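Local structure of Phthiocerol/phenolphthiocerol synthesis polyketide synthase type I PpsC (Mycobacterium tuberculosis, 5NJI) at residues D59-D64 with G184-P189. The protein probably dehydrates beta-hydroxyacyl intermediates to trans-2-enoyl chains, through its dehydratase domain, during assembly of mycobacterial phthiocerol lipids. The protein carries 1 engineered substitution. Numbering follows the deposited sequence.
Sequences DFVIDD and GQQHGP. Engineered in segment 59-64: F60 (natural residue His). With 8Z2 (~{S}-[2-[3-[[(2~{R})-4-[[[(2~{R},3~{S},4~{R},5~{R})-5-(6-aminopurin-9-yl)-4-oxidanyl-3-phosphonooxy-oxolan-2-yl]methoxy-oxidanyl-phosphoryl]oxy-oxidanyl-phosphoryl]oxy-3,3-dimethyl-2-oxidanyl-butanoyl]amino]propanoylamino]ethyl] (~{E})-dodec-2-enethioate), chain B.
The acyl-thioester pocket of the dehydratase domain, a double-hotdog fold as in other polyketide synthase dehydratases, is roofed here by a small antiparallel ladder joining parts of the chain some 120 residues apart. Strand 60-62 pairs with strand 185-187, and F60, I62, Q185 and H187 share the face turned to the ligand. F60, engineered in place of the natural histidine, has CG anti to the backbone N (chi1 -161°), which carries its ring to the thioester: CZ lies 3.6 Å from the ligand carbonyl oxygen OA1, and alkene carbon CA2 meets the ring edge in plane. On the neighbouring strand H187 packs alongside, its NE2 3.6 Å from F60 CE1 with the rings oblique; that nitrogen is held by a weak hydrogen bond to D230. Q185 bends at chi2 and brings OE1 to 3.3 Å from ligand CA2, while its NE2 bonds weakly to the carbonyl of V262. I62 CD1 touches the ligand sulfur at 3.7 Å.

Backbone bonds run from G188 N to D59 O (2.7 Å), from Q186 N to V61 O and from D63 N to G184 O; the return bond from V61 N to Q186 O is weak. On the other face, Q186 reaches across V61, OE1 accepting D64 N at 2.9 Å and NE2 giving a weak bond to D64 OD1, with amide and carboxylate planes 76° apart. D59 OD2 rests against the P189 ring and accepts the A190 amide.

Backbone bonds and Q186 with D64 thus hold the ladder, whereas F60, I62 and Q185 touch the ligand without hydrogen-bonding it: Q185 OE1, buried without a hydrogen-bond partner, lies against CA2 and CA4 of the acyl chain, and F60 supplies only hydrocarbon beside the thioester.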
ATOM      1  N   ASP A  59      11.906   8.469  -1.351  1.00 14.55           N
ATOM      2  CA  ASP A  59      10.995   9.364  -0.663  1.00 15.45           C
ATOM      3  C   ASP A  59      10.166   8.665   0.410  1.00 18.75           C
ATOM      4  O   ASP A  59       9.315   9.317   1.033  1.00 19.44           O
ATOM      5  CB  ASP A  59      10.084  10.047  -1.681  1.00 15.36           C
ATOM      6  CG  ASP A  59      10.747  11.242  -2.365  1.00 20.86           C
ATOM      7  OD1 ASP A  59      11.961  11.485  -2.154  1.00 23.98           O
ATOM      8  OD2 ASP A  59      10.049  11.963  -3.099  1.00 21.88           O
ATOM      9  N   PHE A  60      10.405   7.379   0.673  1.00 15.83           N
ATOM     10  CA  PHE A  60       9.728   6.686   1.763  1.00 15.64           C
ATOM     11  C   PHE A  60      10.765   6.290   2.807  1.00 15.36           C
ATOM     12  O   PHE A  60      11.519   5.335   2.609  1.00 15.51           O
ATOM     13  CB  PHE A  60       8.960   5.469   1.272  1.00 17.28           C
ATOM     14  CG  PHE A  60       7.922   5.025   2.253  1.00 16.04           C
ATOM     15  CD1 PHE A  60       6.656   5.582   2.233  1.00 17.90           C
ATOM     16  CD2 PHE A  60       8.242   4.129   3.252  1.00 15.66           C
ATOM     17  CE1 PHE A  60       5.713   5.197   3.147  1.00 19.10           C
ATOM     18  CE2 PHE A  60       7.308   3.746   4.180  1.00 17.55           C
ATOM     19  CZ  PHE A  60       6.037   4.295   4.132  1.00 17.49           C
ATOM     20  N   VAL A  61      10.801   7.032   3.900  1.00 16.06           N
ATOM     21  CA  VAL A  61      11.871   6.950   4.883  1.00 19.74           C
ATOM     22  C   VAL A  61      11.274   6.775   6.269  1.00 20.81           C
ATOM     23  O   VAL A  61      10.260   7.391   6.609  1.00 19.67           O
ATOM     24  CB  VAL A  61      12.753   8.207   4.809  1.00 18.73           C
ATOM     25  CG1 VAL A  61      13.753   8.263   5.966  1.00 20.34           C
ATOM     26  CG2 VAL A  61      13.459   8.266   3.456  1.00 19.97           C
ATOM     27  N   ILE A  62      11.886   5.903   7.063  1.00 21.37           N
ATOM     28  CA  ILE A  62      11.528   5.713   8.463  1.00 23.19           C
ATOM     29  C   ILE A  62      12.809   5.816   9.280  1.00 22.82           C
ATOM     30  O   ILE A  62      13.765   5.073   9.032  1.00 23.94           O
ATOM     31  CB  ILE A  62      10.832   4.367   8.714  1.00 24.62           C
ATOM     32  CG1 ILE A  62       9.531   4.285   7.913  1.00 26.39           C
ATOM     33  CG2 ILE A  62      10.565   4.187  10.215  1.00 26.24           C
ATOM     34  CD1 ILE A  62       8.718   3.052   8.170  1.00 30.37           C
ATOM     35  N   ASP A  63      12.854   6.760  10.214  1.00 26.53           N
ATOM     36  CA  ASP A  63      14.040   6.924  11.061  1.00 33.59           C
ATOM     37  C   ASP A  63      15.304   7.037  10.206  1.00 27.07           C
ATOM     38  O   ASP A  63      16.318   6.376  10.459  1.00 28.30           O
ATOM     39  CB  ASP A  63      14.166   5.765  12.058  1.00 34.39           C
ATOM     40  CG  ASP A  63      13.079   5.771  13.120  1.00 41.66           C
ATOM     41  OD1 ASP A  63      12.430   6.819  13.316  1.00 40.92           O
ATOM     42  OD2 ASP A  63      12.890   4.721  13.776  1.00 39.05           O
ATOM     43  N   ASP A  64      15.216   7.882   9.173  1.00 23.66           N
ATOM     44  CA  ASP A  64      16.297   8.213   8.241  1.00 21.42           C
ATOM     45  C   ASP A  64      16.631   7.113   7.236  1.00 19.26           C
ATOM     46  O   ASP A  64      17.410   7.358   6.308  1.00 21.93           O
ATOM     47  CB  ASP A  64      17.584   8.582   8.991  1.00 31.55           C
ATOM     48  CG  ASP A  64      17.468   9.889   9.741  1.00 50.51           C
ATOM     49  OD1 ASP A  64      16.804  10.815   9.221  1.00 47.17           O
ATOM     50  OD2 ASP A  64      18.045   9.986  10.846  1.00 51.98           O
ATOM     51  N   GLY A 184       8.764   9.724  13.183  1.00 32.82           N
ATOM     52  CA  GLY A 184       9.797   9.012  12.440  1.00 34.86           C
ATOM     53  C   GLY A 184       9.403   8.585  11.037  1.00 30.87           C
ATOM     54  O   GLY A 184      10.195   7.923  10.358  1.00 31.43           O
ATOM     55  N   GLN A 185       8.212   8.940  10.598  1.00 23.41           N
ATOM     56  CA  GLN A 185       7.662   8.583   9.291  1.00 22.82           C
ATOM     57  C   GLN A 185       7.895   9.788   8.391  1.00 28.16           C
ATOM     58  O   GLN A 185       7.206  10.804   8.516  1.00 24.68           O
ATOM     59  CB  GLN A 185       6.181   8.276   9.445  1.00 30.81           C
ATOM     60  CG  GLN A 185       5.483   7.773   8.232  1.00 36.26           C
ATOM     61  CD  GLN A 185       5.144   6.331   8.399  1.00 58.61           C
ATOM     62  OE1 GLN A 185       5.712   5.484   7.723  1.00 67.34           O
ATOM     63  NE2 GLN A 185       4.244   6.027   9.341  1.00 52.57           N
ATOM     64  N   GLN A 186       8.857   9.682   7.483  1.00 22.70           N
ATOM     65  CA  GLN A 186       9.367  10.821   6.724  1.00 23.71           C
ATOM     66  C   GLN A 186       9.023  10.648   5.239  1.00 24.97           C
ATOM     67  O   GLN A 186       9.818  10.142   4.442  1.00 25.99           O
ATOM     68  CB  GLN A 186      10.876  10.961   6.941  1.00 31.29           C
ATOM     69  CG  GLN A 186      11.278  11.155   8.414  1.00 35.34           C
ATOM     70  CD  GLN A 186      12.695  10.671   8.703  1.00 46.95           C
ATOM     71  OE1 GLN A 186      12.888   9.613   9.294  1.00 43.38           O
ATOM     72  NE2 GLN A 186      13.689  11.446   8.283  1.00 48.26           N
ATOM     73  N   HIS A 187       7.836  11.091   4.866  1.00 20.26           N
ATOM     74  CA  HIS A 187       7.408  11.049   3.475  1.00 18.47           C
ATOM     75  C   HIS A 187       8.053  12.187   2.694  1.00 21.19           C
ATOM     76  O   HIS A 187       7.838  13.363   3.014  1.00 26.21           O
ATOM     77  CB  HIS A 187       5.890  11.190   3.367  1.00 17.79           C
ATOM     78  CG  HIS A 187       5.103  10.035   3.911  1.00 21.38           C
ATOM     79  ND1 HIS A 187       4.510  10.055   5.152  1.00 22.91           N
ATOM     80  CD2 HIS A 187       4.760   8.850   3.350  1.00 21.67           C
ATOM     81  CE1 HIS A 187       3.850   8.927   5.344  1.00 25.16           C
ATOM     82  NE2 HIS A 187       3.975   8.183   4.259  1.00 21.79           N
ATOM     83  N   GLY A 188       8.795  11.854   1.643  1.00 19.46           N
ATOM     84  CA  GLY A 188       9.317  12.857   0.750  1.00 17.24           C
ATOM     85  C   GLY A 188       8.273  13.327  -0.247  1.00 15.73           C
ATOM     86  O   GLY A 188       7.111  12.922  -0.219  1.00 16.90           O
ATOM     87  N   PRO A 189       8.694  14.200  -1.170  1.00 18.63           N
ATOM     88  CA  PRO A 189       7.706  14.876  -2.034  1.00 20.12           C
ATOM     89  C   PRO A 189       6.820  13.939  -2.839  1.00 19.78           C
ATOM     90  O   PRO A 189       5.637  14.235  -3.057  1.00 18.53           O
ATOM     91  CB  PRO A 189       8.592  15.737  -2.942  1.00 23.92           C
ATOM     92  CG  PRO A 189       9.799  16.027  -2.109  1.00 27.97           C
ATOM     93  CD  PRO A 189      10.040  14.795  -1.295  1.00 26.54           C
TER
HETATM   94  C2  8Z2 B1301       3.225 -15.966  10.049  0.50 53.43           C
HETATM   95  C4  8Z2 B1301       4.564 -14.924  11.664  0.50 57.37           C
HETATM   96  C5  8Z2 B1301       5.420 -15.915  11.584  0.50 57.94           C
HETATM   97  C6  8Z2 B1301       5.206 -16.930  10.785  0.50 57.29           C
HETATM   98  C8  8Z2 B1301       6.192 -14.574  13.026  0.50 58.45           C
HETATM   99  C10 8Z2 B1301      -1.016   6.743  11.556  0.50 35.01           C
HETATM  100  C11 8Z2 B1301      -2.066   6.611  12.583  0.50 36.48           C
HETATM  101  C12 8Z2 B1301      -1.500   6.823  13.935  0.50 36.53           C
HETATM  102  N9  8Z2 B1301       5.076 -14.060  12.517  0.50 58.52           N
HETATM  103  N7  8Z2 B1301       6.418 -15.679  12.397  0.50 59.24           N
HETATM  104  N3  8Z2 B1301       3.453 -14.922  10.906  0.50 55.89           N
HETATM  105  N1  8Z2 B1301       4.122 -16.994  10.011  0.50 54.03           N
HETATM  106  N6  8Z2 B1301       6.143 -17.845  10.816  0.50 57.77           N
HETATM  107  C1' 8Z2 B1301       3.972 -12.898  12.556  0.50 53.96           C
HETATM  108  C2' 8Z2 B1301       3.019 -13.516  13.508  0.50 49.35           C
HETATM  109  O2' 8Z2 B1301       1.829 -13.262  12.774  0.50 53.59           O
HETATM  110  C3' 8Z2 B1301       3.307 -12.690  14.866  0.50 46.77           C
HETATM  111  O3' 8Z2 B1301       2.832 -13.478  15.996  0.50 52.85           O
HETATM  112  C4' 8Z2 B1301       2.848 -11.237  14.181  0.50 46.71           C
HETATM  113  O4' 8Z2 B1301       3.706 -11.362  12.954  0.50 53.99           O
HETATM  114  C5' 8Z2 B1301       3.090  -9.841  14.734  0.50 40.71           C
HETATM  115  O5' 8Z2 B1301       4.408  -9.471  14.892  0.50 48.08           O
HETATM  116  P1  8Z2 B1301       5.439 -10.160  15.696  0.50 62.31           P
HETATM  117  O11 8Z2 B1301       5.934 -11.058  14.659  0.50 61.73           O
HETATM  118  O12 8Z2 B1301       4.982 -11.087  16.761  0.50 61.97           O
HETATM  119  O6  8Z2 B1301       6.658  -9.123  16.288  0.50 64.22           O
HETATM  120  P2  8Z2 B1301       8.123  -9.124  15.611  0.50 69.04           P
HETATM  121  O21 8Z2 B1301       8.390 -10.389  14.691  0.50 67.93           O
HETATM  122  O22 8Z2 B1301       9.360  -8.972  16.262  0.50 71.64           O
HETATM  123  O7  8Z2 B1301       7.825  -7.764  14.756  0.50 61.85           O
HETATM  124  CPA 8Z2 B1301       6.741  -6.827  14.890  0.50 44.02           C
HETATM  125  CPB 8Z2 B1301       7.035  -5.770  13.792  0.50 34.59           C
HETATM  126  CP8 8Z2 B1301       7.132  -6.533  12.458  0.50 29.44           C
HETATM  127  CP7 8Z2 B1301       5.967  -4.728  13.703  0.50 32.29           C
HETATM  128  CP9 8Z2 B1301       8.367  -5.101  14.112  0.50 31.88           C
HETATM  129  OP3 8Z2 B1301       5.913  -7.140  12.285  0.50 30.04           O
HETATM  130  CP6 8Z2 B1301       7.458  -5.650  11.226  0.50 25.44           C
HETATM  131  OP2 8Z2 B1301       8.478  -5.061  11.208  0.50 27.17           O
HETATM  132  NP2 8Z2 B1301       6.666  -5.746  10.168  0.50 22.38           N
HETATM  133  CP5 8Z2 B1301       6.839  -5.063   8.906  0.50 20.72           C
HETATM  134  CP4 8Z2 B1301       6.054  -3.765   8.916  0.50 16.42           C
HETATM  135  CP3 8Z2 B1301       6.276  -3.060   7.558  0.50 18.20           C
HETATM  136  OP1 8Z2 B1301       7.243  -3.294   6.917  0.50 20.92           O
HETATM  137  NP1 8Z2 B1301       5.376  -2.194   7.159  0.50 17.99           N
HETATM  138  CP2 8Z2 B1301       5.461  -1.520   5.899  0.50 17.62           C
HETATM  139  CP1 8Z2 B1301       6.455  -0.415   5.926  0.50 17.99           C
HETATM  140  S   8Z2 B1301       5.914   0.930   7.025  0.50 22.64           S
HETATM  141  P3  8Z2 B1301       3.638 -15.033  16.183  0.50 59.87           P
HETATM  142  O31 8Z2 B1301       5.247 -14.605  15.899  0.50 63.10           O
HETATM  143  O32 8Z2 B1301       3.452 -16.001  15.182  0.50 51.46           O
HETATM  144  O33 8Z2 B1301       3.600 -15.741  17.466  0.50 73.25           O
HETATM  145  CA1 8Z2 B1301       4.795   1.579   6.202  0.50 23.87           C
HETATM  146  CA2 8Z2 B1301       4.164   2.773   6.816  0.50 23.11           C
HETATM  147  OA1 8Z2 B1301       4.372   1.260   5.136  0.50 21.70           O
HETATM  148  CA3 8Z2 B1301       3.044   3.406   6.089  0.50 25.56           C
HETATM  149  CA4 8Z2 B1301       2.393   4.562   6.729  0.50 34.37           C
HETATM  150  CA5 8Z2 B1301       1.116   4.980   6.046  0.50 36.34           C
HETATM  151  CA6 8Z2 B1301       0.473   6.134   6.799  0.50 40.39           C
HETATM  152  CA7 8Z2 B1301      -0.244   5.644   8.078  0.50 41.97           C
HETATM  153  CA8 8Z2 B1301      -0.488   6.757   9.078  0.50 41.15           C
HETATM  154  CA9 8Z2 B1301      -1.503   6.404  10.198  0.50 38.89           C